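Local coordinates for LbaCas13a H328A (C2c2) (Lachnospiraceae bacterium NK4A179, PDB 5WLH), which binds CRISPR precursor guide RNA and belongs to the Cas13a family, RNA-guided enzymes that mature their guides and cleave RNA once a matching target is recognised, at residues 36-47 with 936-944; 695-703 with 859-870. One frame throughout, in Å; residues are numbered along the deposited sequence.

Contact 1 of 2, residues 36-47 with 936-944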
loop_
_atom_site.group_PDB
_atom_site.type_symbol
_atom_site.label_atom_id
_atom_site.label_comp_id
_atom_site.label_asym_id
_atom_site.label_seq_id
_atom_site.Cartn_x
_atom_site.Cartn_y
_atom_site.Cartn_z
ATOM N N ILE A 36 -8.059 -7.109 24.242
ATOM C CA ILE A 36 -7.654 -8.441 24.667
ATOM C C ILE A 36 -6.307 -8.791 24.071
ATOM O O ILE A 36 -5.908 -8.291 23.014
ATOM C CB ILE A 36 -8.688 -9.525 24.284
ATOM C CG1 ILE A 36 -8.841 -9.607 22.756
ATOM C CG2 ILE A 36 -9.972 -9.259 24.985
ATOM C CD1 ILE A 36 -9.396 -10.954 22.259
ATOM N N LEU A 37 -5.596 -9.665 24.777
ATOM C CA LEU A 37 -4.437 -10.364 24.253
ATOM C C LEU A 37 -4.843 -11.786 23.929
ATOM O O LEU A 37 -5.564 -12.426 24.703
ATOM C CB LEU A 37 -3.288 -10.405 25.270
ATOM C CG LEU A 37 -2.446 -9.171 25.532
ATOM C CD1 LEU A 37 -1.250 -9.593 26.403
ATOM C CD2 LEU A 37 -1.964 -8.619 24.209
ATOM N N TYR A 38 -4.384 -12.283 22.795
ATOM C CA TYR A 38 -4.664 -13.667 22.452
ATOM C C TYR A 38 -3.495 -14.300 21.731
ATOM O O TYR A 38 -2.774 -13.654 20.963
ATOM C CB TYR A 38 -5.937 -13.809 21.616
ATOM C CG TYR A 38 -5.932 -13.174 20.229
ATOM C CD1 TYR A 38 -6.120 -11.816 20.062
ATOM C CD2 TYR A 38 -5.817 -13.971 19.088
ATOM C CE1 TYR A 38 -6.164 -11.249 18.781
ATOM C CE2 TYR A 38 -5.871 -13.423 17.814
ATOM C CZ TYR A 38 -6.038 -12.060 17.672
ATOM O OH TYR A 38 -6.087 -11.510 16.404
ATOM N N ASN A 39 -3.319 -15.582 22.004
ATOM C CA ASN A 39 -2.278 -16.375 21.375
ATOM C C ASN A 39 -2.754 -16.876 20.024
ATOM O O ASN A 39 -3.910 -17.274 19.866
ATOM C CB ASN A 39 -1.898 -17.542 22.283
ATOM C CG ASN A 39 -1.690 -17.096 23.724
ATOM O OD1 ASN A 39 -0.704 -16.419 24.034
ATOM N ND2 ASN A 39 -2.635 -17.446 24.608
ATOM N N ASP A 40 -1.860 -16.829 19.038
ATOM C CA ASP A 40 -2.247 -17.140 17.675
ATOM C C ASP A 40 -1.127 -17.902 16.980
ATOM O O ASP A 40 0.029 -17.462 17.034
ATOM C CB ASP A 40 -2.555 -15.849 16.923
ATOM C CG ASP A 40 -3.151 -16.106 15.554
ATOM O OD1 ASP A 40 -4.158 -16.835 15.480
ATOM O OD2 ASP A 40 -2.609 -15.585 14.552
ATOM N N PRO A 41 -1.417 -19.038 16.327
ATOM C CA PRO A 41 -2.717 -19.705 16.275
ATOM C C PRO A 41 -3.008 -20.494 17.553
ATOM O O PRO A 41 -2.100 -21.039 18.189
ATOM C CB PRO A 41 -2.576 -20.645 15.078
ATOM C CG PRO A 41 -1.130 -21.001 15.065
ATOM C CD PRO A 41 -0.380 -19.804 15.602
ATOM N N SER A 42 -4.278 -20.547 17.930
ATOM C CA SER A 42 -4.688 -21.305 19.097
ATOM C C SER A 42 -6.099 -21.813 18.855
ATOM O O SER A 42 -6.717 -21.515 17.832
ATOM C CB SER A 42 -4.619 -20.454 20.363
ATOM O OG SER A 42 -4.735 -21.262 21.509
ATOM N N ARG A 43 -6.587 -22.616 19.789
ATOM C CA ARG A 43 -7.948 -23.123 19.735
ATOM C C ARG A 43 -8.827 -22.269 20.639
ATOM O O ARG A 43 -8.349 -21.656 21.596
ATOM C CB ARG A 43 -8.004 -24.597 20.158
ATOM C CG ARG A 43 -8.127 -25.572 18.984
ATOM C CD ARG A 43 -7.673 -26.996 19.326
ATOM N NE ARG A 43 -6.244 -27.083 19.613
ATOM C CZ ARG A 43 -5.599 -28.216 19.886
ATOM N NH1 ARG A 43 -6.256 -29.369 19.899
ATOM N NH2 ARG A 43 -4.295 -28.197 20.139
ATOM N N TYR A 44 -10.115 -22.194 20.305
ATOM C CA TYR A 44 -11.058 -21.530 21.191
ATOM C C TYR A 44 -11.007 -22.179 22.569
ATOM O O TYR A 44 -11.051 -23.408 22.685
ATOM C CB TYR A 44 -12.468 -21.636 20.606
ATOM C CG TYR A 44 -13.573 -21.130 21.481
ATOM C CD1 TYR A 44 -13.586 -19.821 21.930
ATOM C CD2 TYR A 44 -14.643 -21.955 21.821
ATOM C CE1 TYR A 44 -14.616 -19.345 22.717
ATOM C CE2 TYR A 44 -15.686 -21.490 22.591
ATOM C CZ TYR A 44 -15.668 -20.194 23.042
ATOM O OH TYR A 44 -16.693 -19.728 23.815
ATOM N N GLY A 45 -10.921 -21.353 23.610
ATOM C CA GLY A 45 -10.719 -21.833 24.963
ATOM C C GLY A 45 -9.273 -21.836 25.396
ATOM O O GLY A 45 -8.992 -22.040 26.584
ATOM N N LYS A 46 -8.349 -21.607 24.461
ATOM C CA LYS A 46 -6.922 -21.566 24.748
ATOM C C LYS A 46 -6.264 -20.331 24.155
ATOM O O LYS A 46 -5.045 -20.178 24.278
ATOM C CB LYS A 46 -6.211 -22.820 24.207
ATOM C CG LYS A 46 -6.778 -24.149 24.706
ATOM C CD LYS A 46 -5.749 -24.891 25.551
ATOM C CE LYS A 46 -6.359 -26.108 26.246
ATOM N NZ LYS A 46 -6.350 -25.986 27.738
ATOM N N SER A 47 -7.030 -19.448 23.514
ATOM C CA SER A 47 -6.446 -18.313 22.803
ATOM C C SER A 47 -6.525 -17.029 23.616
ATOM O O SER A 47 -5.499 -16.414 23.935
ATOM C CB SER A 47 -7.150 -18.117 21.455
ATOM O OG SER A 47 -6.610 -16.992 20.784
ATOM N N TYR A 936 -11.727 -14.357 10.198
ATOM C CA TYR A 936 -12.720 -15.227 10.804
ATOM C C TYR A 936 -12.047 -16.272 11.679
ATOM O O TYR A 936 -12.566 -16.636 12.739
ATOM C CB TYR A 936 -13.561 -15.874 9.716
ATOM C CG TYR A 936 -14.633 -14.935 9.200
ATOM C CD1 TYR A 936 -15.592 -14.405 10.058
ATOM C CD2 TYR A 936 -14.668 -14.555 7.870
ATOM C CE1 TYR A 936 -16.564 -13.536 9.594
ATOM C CE2 TYR A 936 -15.647 -13.688 7.396
ATOM C CZ TYR A 936 -16.581 -13.184 8.259
ATOM O OH TYR A 936 -17.549 -12.329 7.795
ATOM N N ARG A 937 -10.890 -16.767 11.240
ATOM C CA ARG A 937 -10.132 -17.723 12.039
ATOM C C ARG A 937 -9.794 -17.140 13.405
ATOM O O ARG A 937 -9.979 -17.792 14.440
ATOM C CB ARG A 937 -8.854 -18.104 11.292
ATOM C CG ARG A 937 -7.958 -19.086 12.013
ATOM C CD ARG A 937 -6.651 -19.269 11.219
ATOM N NE ARG A 937 -5.797 -18.082 11.237
ATOM C CZ ARG A 937 -5.065 -17.684 12.274
ATOM N NH1 ARG A 937 -5.073 -18.376 13.411
ATOM N NH2 ARG A 937 -4.332 -16.581 12.185
ATOM N N ARG A 938 -9.286 -15.904 13.423
ATOM C CA ARG A 938 -8.876 -15.286 14.675
ATOM C C ARG A 938 -10.077 -14.844 15.501
ATOM O O ARG A 938 -10.067 -14.983 16.728
ATOM C CB ARG A 938 -7.919 -14.119 14.391
ATOM C CG ARG A 938 -6.531 -14.598 13.920
ATOM C CD ARG A 938 -5.562 -13.431 13.690
ATOM N NE ARG A 938 -5.810 -12.781 12.396
ATOM C CZ ARG A 938 -6.439 -11.618 12.257
ATOM N NH1 ARG A 938 -6.893 -10.980 13.322
ATOM N NH2 ARG A 938 -6.623 -11.093 11.048
ATOM N N ALA A 939 -11.136 -14.347 14.848
ATOM C CA ALA A 939 -12.375 -14.081 15.574
ATOM C C ALA A 939 -12.887 -15.360 16.226
ATOM O O ALA A 939 -13.283 -15.356 17.396
ATOM C CB ALA A 939 -13.434 -13.500 14.636
ATOM N N SER A 940 -12.832 -16.470 15.493
ATOM C CA SER A 940 -13.352 -17.733 16.011
ATOM C C SER A 940 -12.554 -18.198 17.222
ATOM O O SER A 940 -13.132 -18.539 18.262
ATOM C CB SER A 940 -13.361 -18.788 14.902
ATOM O OG SER A 940 -13.677 -20.084 15.399
ATOM N N GLU A 941 -11.221 -18.153 17.133
ATOM C CA GLU A 941 -10.395 -18.707 18.206
ATOM C C GLU A 941 -10.488 -17.877 19.475
ATOM O O GLU A 941 -10.302 -18.419 20.566
ATOM C CB GLU A 941 -8.936 -18.845 17.763
ATOM C CG GLU A 941 -8.105 -17.577 17.907
ATOM C CD GLU A 941 -6.768 -17.658 17.176
ATOM O OE1 GLU A 941 -6.364 -18.754 16.744
ATOM O OE2 GLU A 941 -6.123 -16.605 17.041
ATOM N N THR A 942 -10.791 -16.579 19.356
ATOM C CA THR A 942 -10.996 -15.702 20.499
ATOM C C THR A 942 -12.436 -15.643 20.961
ATOM O O THR A 942 -12.734 -14.893 21.893
ATOM C CB THR A 942 -10.530 -14.280 20.188
ATOM O OG1 THR A 942 -11.326 -13.730 19.136
ATOM C CG2 THR A 942 -9.085 -14.294 19.791
ATOM N N GLY A 943 -13.315 -16.405 20.330
ATOM C CA GLY A 943 -14.710 -16.427 20.721
ATOM C C GLY A 943 -15.421 -15.121 20.486
ATOM O O GLY A 943 -16.347 -14.775 21.227
ATOM N N THR A 944 -15.019 -14.385 19.456
ATOM C CA THR A 944 -15.598 -13.085 19.174
ATOM C C THR A 944 -16.726 -13.272 18.173
ATOM O O THR A 944 -16.488 -13.765 17.064
ATOM C CB THR A 944 -14.538 -12.125 18.629
ATOM O OG1 THR A 944 -13.447 -12.055 19.557
ATOM C CG2 THR A 944 -15.118 -10.725 18.446
HETATM O O HOH W 1 -9.929 -18.433 23.400
#

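Contact 2 of 2, residues 695-703 with 859-870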
loop_
_atom_site.group_PDB
_atom_site.type_symbol
_atom_site.label_atom_id
_atom_site.label_comp_id
_atom_site.label_asym_id
_atom_site.label_seq_id
_atom_site.Cartn_x
_atom_site.Cartn_y
_atom_site.Cartn_z
ATOM N N ASP A 695 22.235 -34.935 -5.728
ATOM C CA ASP A 695 21.436 -35.054 -4.513
ATOM C C ASP A 695 19.986 -34.667 -4.764
ATOM O O ASP A 695 19.087 -35.123 -4.048
ATOM C CB ASP A 695 22.032 -34.190 -3.405
ATOM C CG ASP A 695 23.321 -34.755 -2.867
ATOM O OD1 ASP A 695 23.447 -35.999 -2.837
ATOM O OD2 ASP A 695 24.206 -33.962 -2.479
ATOM N N ASN A 696 19.739 -33.839 -5.774
ATOM C CA ASN A 696 18.387 -33.405 -6.091
ATOM C C ASN A 696 17.776 -34.303 -7.157
ATOM O O ASN A 696 17.108 -35.289 -6.836
ATOM C CB ASN A 696 18.397 -31.941 -6.536
ATOM C CG ASN A 696 18.988 -31.030 -5.481
ATOM O OD1 ASN A 696 18.826 -31.277 -4.288
ATOM N ND2 ASN A 696 19.686 -29.981 -5.912
ATOM N N LEU A 697 18.007 -33.979 -8.425
ATOM C CA LEU A 697 17.427 -34.734 -9.524
ATOM C C LEU A 697 18.451 -35.442 -10.395
ATOM O O LEU A 697 18.112 -36.452 -11.018
ATOM C CB LEU A 697 16.587 -33.814 -10.418
ATOM C CG LEU A 697 15.353 -33.186 -9.773
ATOM C CD1 LEU A 697 14.655 -32.312 -10.798
ATOM C CD2 LEU A 697 14.389 -34.235 -9.219
ATOM N N GLY A 698 19.676 -34.936 -10.472
ATOM C CA GLY A 698 20.696 -35.601 -11.263
ATOM C C GLY A 698 20.402 -35.633 -12.744
ATOM O O GLY A 698 20.882 -36.530 -13.449
ATOM N N ILE A 699 19.612 -34.684 -13.242
ATOM C CA ILE A 699 19.304 -34.659 -14.663
ATOM C C ILE A 699 20.528 -34.162 -15.414
ATOM O O ILE A 699 21.047 -33.073 -15.141
ATOM C CB ILE A 699 18.088 -33.772 -14.955
ATOM C CG1 ILE A 699 16.897 -34.186 -14.091
ATOM C CG2 ILE A 699 17.726 -33.864 -16.423
ATOM C CD1 ILE A 699 15.706 -33.257 -14.212
ATOM N N GLU A 700 21.003 -34.954 -16.367
ATOM C CA GLU A 700 21.998 -34.461 -17.306
ATOM C C GLU A 700 21.541 -34.809 -18.710
ATOM O O GLU A 700 21.260 -35.974 -19.010
ATOM C CB GLU A 700 23.395 -35.012 -17.014
ATOM C CG GLU A 700 24.269 -34.013 -16.247
ATOM C CD GLU A 700 24.869 -32.911 -17.126
ATOM O OE1 GLU A 700 26.003 -32.477 -16.831
ATOM O OE2 GLU A 700 24.217 -32.469 -18.100
ATOM N N LEU A 701 21.441 -33.790 -19.551
ATOM C CA LEU A 701 20.920 -33.939 -20.897
ATOM C C LEU A 701 22.081 -34.211 -21.846
ATOM O O LEU A 701 22.955 -33.356 -22.025
ATOM C CB LEU A 701 20.157 -32.682 -21.301
ATOM C CG LEU A 701 19.632 -32.653 -22.729
ATOM C CD1 LEU A 701 18.366 -33.487 -22.828
ATOM C CD2 LEU A 701 19.394 -31.217 -23.174
ATOM N N ASP A 702 22.092 -35.401 -22.443
ATOM C CA ASP A 702 23.142 -35.777 -23.384
ATOM C C ASP A 702 22.843 -35.151 -24.736
ATOM O O ASP A 702 21.856 -35.505 -25.389
ATOM C CB ASP A 702 23.247 -37.294 -23.494
ATOM C CG ASP A 702 23.793 -37.925 -22.235
ATOM O OD1 ASP A 702 24.506 -37.220 -21.485
ATOM O OD2 ASP A 702 23.507 -39.119 -21.993
ATOM N N LEU A 703 23.683 -34.209 -25.149
ATOM C CA LEU A 703 23.600 -33.649 -26.487
ATOM C C LEU A 703 24.899 -33.944 -27.250
ATOM O O LEU A 703 25.285 -33.211 -28.160
ATOM C CB LEU A 703 23.328 -32.143 -26.425
ATOM C CG LEU A 703 22.027 -31.728 -25.721
ATOM C CD1 LEU A 703 21.945 -30.216 -25.604
ATOM C CD2 LEU A 703 20.805 -32.272 -26.432
ATOM N N LYS A 859 10.323 -36.807 -8.286
ATOM C CA LYS A 859 10.875 -38.160 -8.318
ATOM C C LYS A 859 9.797 -39.215 -8.093
ATOM O O LYS A 859 9.838 -40.290 -8.705
ATOM C CB LYS A 859 11.983 -38.292 -7.267
ATOM C CG LYS A 859 13.335 -37.749 -7.724
ATOM C CD LYS A 859 14.358 -37.693 -6.583
ATOM C CE LYS A 859 14.161 -36.449 -5.717
ATOM N NZ LYS A 859 15.360 -36.069 -4.909
ATOM N N GLU A 860 8.811 -38.920 -7.245
ATOM C CA GLU A 860 7.787 -39.907 -6.938
ATOM C C GLU A 860 6.734 -40.001 -8.033
ATOM O O GLU A 860 6.260 -41.097 -8.344
ATOM C CB GLU A 860 7.128 -39.572 -5.600
ATOM C CG GLU A 860 7.957 -39.960 -4.388
ATOM C CD GLU A 860 8.072 -41.464 -4.224
ATOM O OE1 GLU A 860 7.126 -42.181 -4.625
ATOM O OE2 GLU A 860 9.110 -41.924 -3.697
ATOM N N ASN A 861 6.351 -38.871 -8.629
ATOM C CA ASN A 861 5.158 -38.826 -9.463
ATOM C C ASN A 861 5.423 -38.566 -10.934
ATOM O O ASN A 861 4.585 -38.929 -11.769
ATOM C CB ASN A 861 4.195 -37.747 -8.948
ATOM C CG ASN A 861 3.697 -38.038 -7.558
ATOM O OD1 ASN A 861 2.665 -38.685 -7.386
ATOM N ND2 ASN A 861 4.422 -37.565 -6.553
ATOM N N TYR A 862 6.545 -37.939 -11.270
ATOM C CA TYR A 862 6.841 -37.535 -12.638
ATOM C C TYR A 862 8.249 -37.956 -12.999
ATOM O O TYR A 862 9.047 -37.185 -13.537
ATOM C CB TYR A 862 6.618 -36.036 -12.800
ATOM C CG TYR A 862 5.150 -35.706 -12.637
ATOM C CD1 TYR A 862 4.215 -36.188 -13.543
ATOM C CD2 TYR A 862 4.692 -34.971 -11.550
ATOM C CE1 TYR A 862 2.862 -35.924 -13.388
ATOM C CE2 TYR A 862 3.339 -34.692 -11.385
ATOM C CZ TYR A 862 2.431 -35.171 -12.310
ATOM O OH TYR A 862 1.094 -34.905 -12.165
ATOM N N ALA A 863 8.547 -39.227 -12.711
ATOM C CA ALA A 863 9.900 -39.751 -12.878
ATOM C C ALA A 863 10.386 -39.615 -14.313
ATOM O O ALA A 863 11.597 -39.518 -14.544
ATOM C CB ALA A 863 9.949 -41.217 -12.432
ATOM N N PHE A 864 9.469 -39.595 -15.289
ATOM C CA PHE A 864 9.909 -39.450 -16.671
ATOM C C PHE A 864 10.679 -38.158 -16.878
ATOM O O PHE A 864 11.498 -38.074 -17.801
ATOM C CB PHE A 864 8.724 -39.545 -17.640
ATOM C CG PHE A 864 7.832 -38.326 -17.675
ATOM C CD1 PHE A 864 8.167 -37.216 -18.446
ATOM C CD2 PHE A 864 6.629 -38.319 -16.985
ATOM C CE1 PHE A 864 7.332 -36.100 -18.491
ATOM C CE2 PHE A 864 5.793 -37.211 -17.032
ATOM C CZ PHE A 864 6.150 -36.105 -17.786
ATOM N N VAL A 865 10.455 -37.165 -16.013
ATOM C CA VAL A 865 11.182 -35.903 -16.085
ATOM C C VAL A 865 12.684 -36.128 -15.966
ATOM O O VAL A 865 13.471 -35.420 -16.600
ATOM C CB VAL A 865 10.656 -34.945 -14.991
ATOM C CG1 VAL A 865 11.589 -33.772 -14.795
ATOM C CG2 VAL A 865 9.243 -34.488 -15.323
ATOM N N LEU A 866 13.109 -37.123 -15.180
ATOM C CA LEU A 866 14.536 -37.350 -14.977
ATOM C C LEU A 866 15.246 -37.872 -16.217
ATOM O O LEU A 866 16.480 -37.875 -16.236
ATOM C CB LEU A 866 14.770 -38.329 -13.825
ATOM C CG LEU A 866 14.027 -38.061 -12.512
ATOM C CD1 LEU A 866 14.304 -39.172 -11.515
ATOM C CD2 LEU A 866 14.410 -36.717 -11.929
ATOM N N LYS A 867 14.524 -38.296 -17.253
ATOM C CA LYS A 867 15.134 -38.909 -18.434
ATOM C C LYS A 867 14.771 -38.159 -19.712
ATOM O O LYS A 867 14.090 -38.702 -20.594
ATOM C CB LYS A 867 14.726 -40.376 -18.529
ATOM C CG LYS A 867 15.237 -41.211 -17.363
ATOM C CD LYS A 867 16.734 -41.452 -17.483
ATOM C CE LYS A 867 17.387 -41.632 -16.119
ATOM N NZ LYS A 867 17.866 -40.334 -15.556
ATOM N N PRO A 868 15.223 -36.914 -19.855
ATOM C CA PRO A 868 14.964 -36.187 -21.097
ATOM C C PRO A 868 15.782 -36.760 -22.235
ATOM O O PRO A 868 16.880 -37.290 -22.037
ATOM C CB PRO A 868 15.412 -34.761 -20.773
ATOM C CG PRO A 868 16.494 -34.951 -19.758
ATOM C CD PRO A 868 16.076 -36.135 -18.936
ATOM N N TYR A 869 15.242 -36.635 -23.441
ATOM C CA TYR A 869 15.962 -37.030 -24.643
ATOM C C TYR A 869 15.579 -36.064 -25.752
ATOM O O TYR A 869 14.401 -35.955 -26.113
ATOM C CB TYR A 869 15.664 -38.491 -25.019
ATOM C CG TYR A 869 14.301 -38.725 -25.636
ATOM C CD1 TYR A 869 13.134 -38.508 -24.905
ATOM C CD2 TYR A 869 14.182 -39.146 -26.957
ATOM C CE1 TYR A 869 11.890 -38.710 -25.474
ATOM C CE2 TYR A 869 12.943 -39.351 -27.532
ATOM C CZ TYR A 869 11.802 -39.134 -26.789
ATOM O OH TYR A 869 10.567 -39.338 -27.365
ATOM N N LYS A 870 16.564 -35.325 -26.255
ATOM C CA LYS A 870 16.309 -34.367 -27.321
ATOM C C LYS A 870 15.890 -35.096 -28.590
ATOM O O LYS A 870 16.514 -36.086 -28.985
ATOM C CB LYS A 870 17.551 -33.517 -27.580
ATOM C CG LYS A 870 17.274 -32.222 -28.335
ATOM C CD LYS A 870 17.575 -32.382 -29.815
ATOM C CE LYS A 870 16.919 -31.293 -30.643
ATOM N NZ LYS A 870 17.327 -31.397 -32.074
#

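Contact 1 of 2, residues 36-47 with 936-944
The carboxylates of Asp40 and Glu941 meet unusually closely, their side chains crossing at about a right angle: Asp40 OD1 lies 2.5 Å from Glu941 OE2, a separation so short that one of the two acids probably holds a proton and donates it to the other. Their planes are turned 71° apart. Arg937, one turn before Glu941 on the helix, completes a three-residue salt-bridge network, its NH1 also pairing with Glu941 OE1. Arg937 grips Asp40 end-on, Arg937 NH1 reaching Asp40 OD1 at 2.7 Å. Arg937 NH2 makes a nearly straight bond of 3.1 Å to the syn lone pair of Asp40 OD2, with guanidinium and carboxylate nearly coplanar. Arg937 NH2 also pairs with Asp934, which probably helps fix the rotation of the guanidinium. Glu941 OE1 accepts the backbone N-H of Ser42 at 3.0 Å from above the carboxylate plane. With CG set between backbone N and carbonyl carbon (chi1 84°) and an extended chain beyond, Glu941 passes Ser47 and delivers its two oxygens to Asp40 and the Ser42 N-H. This network ties the loop following strand 33-39, half of a two-stranded antiparallel hairpin, to the C-terminus of helix 915-941, which finishes in a Schellman motif at Gly943. Tyr44 CE1 packs 3.5 Å from Gly943 CA, where a side chain on Gly943 would collide with the ring. One water joins the last turn to the loop, donating to Glu941 O while accepting from the N-H groups of Gly45 and Ser47. Thr942 CG2 makes a CH-pi contact over one face of the Tyr38 ring, 3.6 Å from its centroid. Tyr38 OH accepts a 3.2 Å bond from Arg938 NH1 in the guanidinium plane; Arg938 also forms salt bridges to Asp934 and Glu490 and packs on an adenine base of the bound RNA.

Contact 2 of 2, residues 695-703 with 859-870
Lys859 NZ donates to the carbonyl oxygen Asn696 O at 2.7 Å, approaching 22° out of the carbonyl plane; this is the one hydrogen bond between the two segments. The lysine chain, bent at chi3 (-81°), runs beside Leu697 on its way there, with Lys859 CG 4.0 Å from Leu697 CD2. Replacing Lys859 with an alanine is likely to leave Asn696 O without this donor and to remove the methylene contacts with Leu697 CD2. From that point the contact is apolar. Leu697 CD2 meets Leu866 CD2 at 3.7 Å, the two side chains crossing at about a right angle. Ile699 spreads its branches over three partners: CD1 reaches Val865, CG1 lies against Leu866, and Ile699 CG2 touches Pro868 CG at 3.7 Å. With CG anti to the backbone N (chi1 176°), Leu701 brings CD1 to the same proline, 3.8 Å from Pro868 CB. Leu703 CD2 continues the row against the aliphatic start of Lys870, 3.7 Å from Lys870 CB.

Behind this first shell, Phe724 of helix 709-732 touches both Leu697 and Val865, while Phe716 of the same helix packs on Pro868. Asn696 ND2 bonds to Leu690 O, and a backbone bond ties Ile699 to Val691, holding the loop close to the helix it leaves. Across the contact, Tyr652 OH bonds to Val865 O, and a backbone bond joins Tyr869 to Phe651. The irregular connection between helices 687-692 and 709-732 thus packs against the end of helix 843-861 and the chain leaving it, a contact between interhelical connections in a helix-rich region without strands.

Contacts 1 and 2 lie far apart, their centres about 47 Å from each other, and share no helix or strand; along the chain, contact 2 is nested within the loop that contact 1 closes. Both are only partly buried, but contact 1 sits nearer the middle of the molecule, about 27 Å from its centre against about 42 Å for contact 2. It joins a hairpin to a helix end beside the guide RNA, and its chemistry is mainly charged and polar. Residues 695-703 and 859-870, about 13 Å from the nucleic acid at nearest atoms, instead join a loop to the end of a helix and the chain that follows it, through aliphatic side chains, with a lone lysine bond at one end.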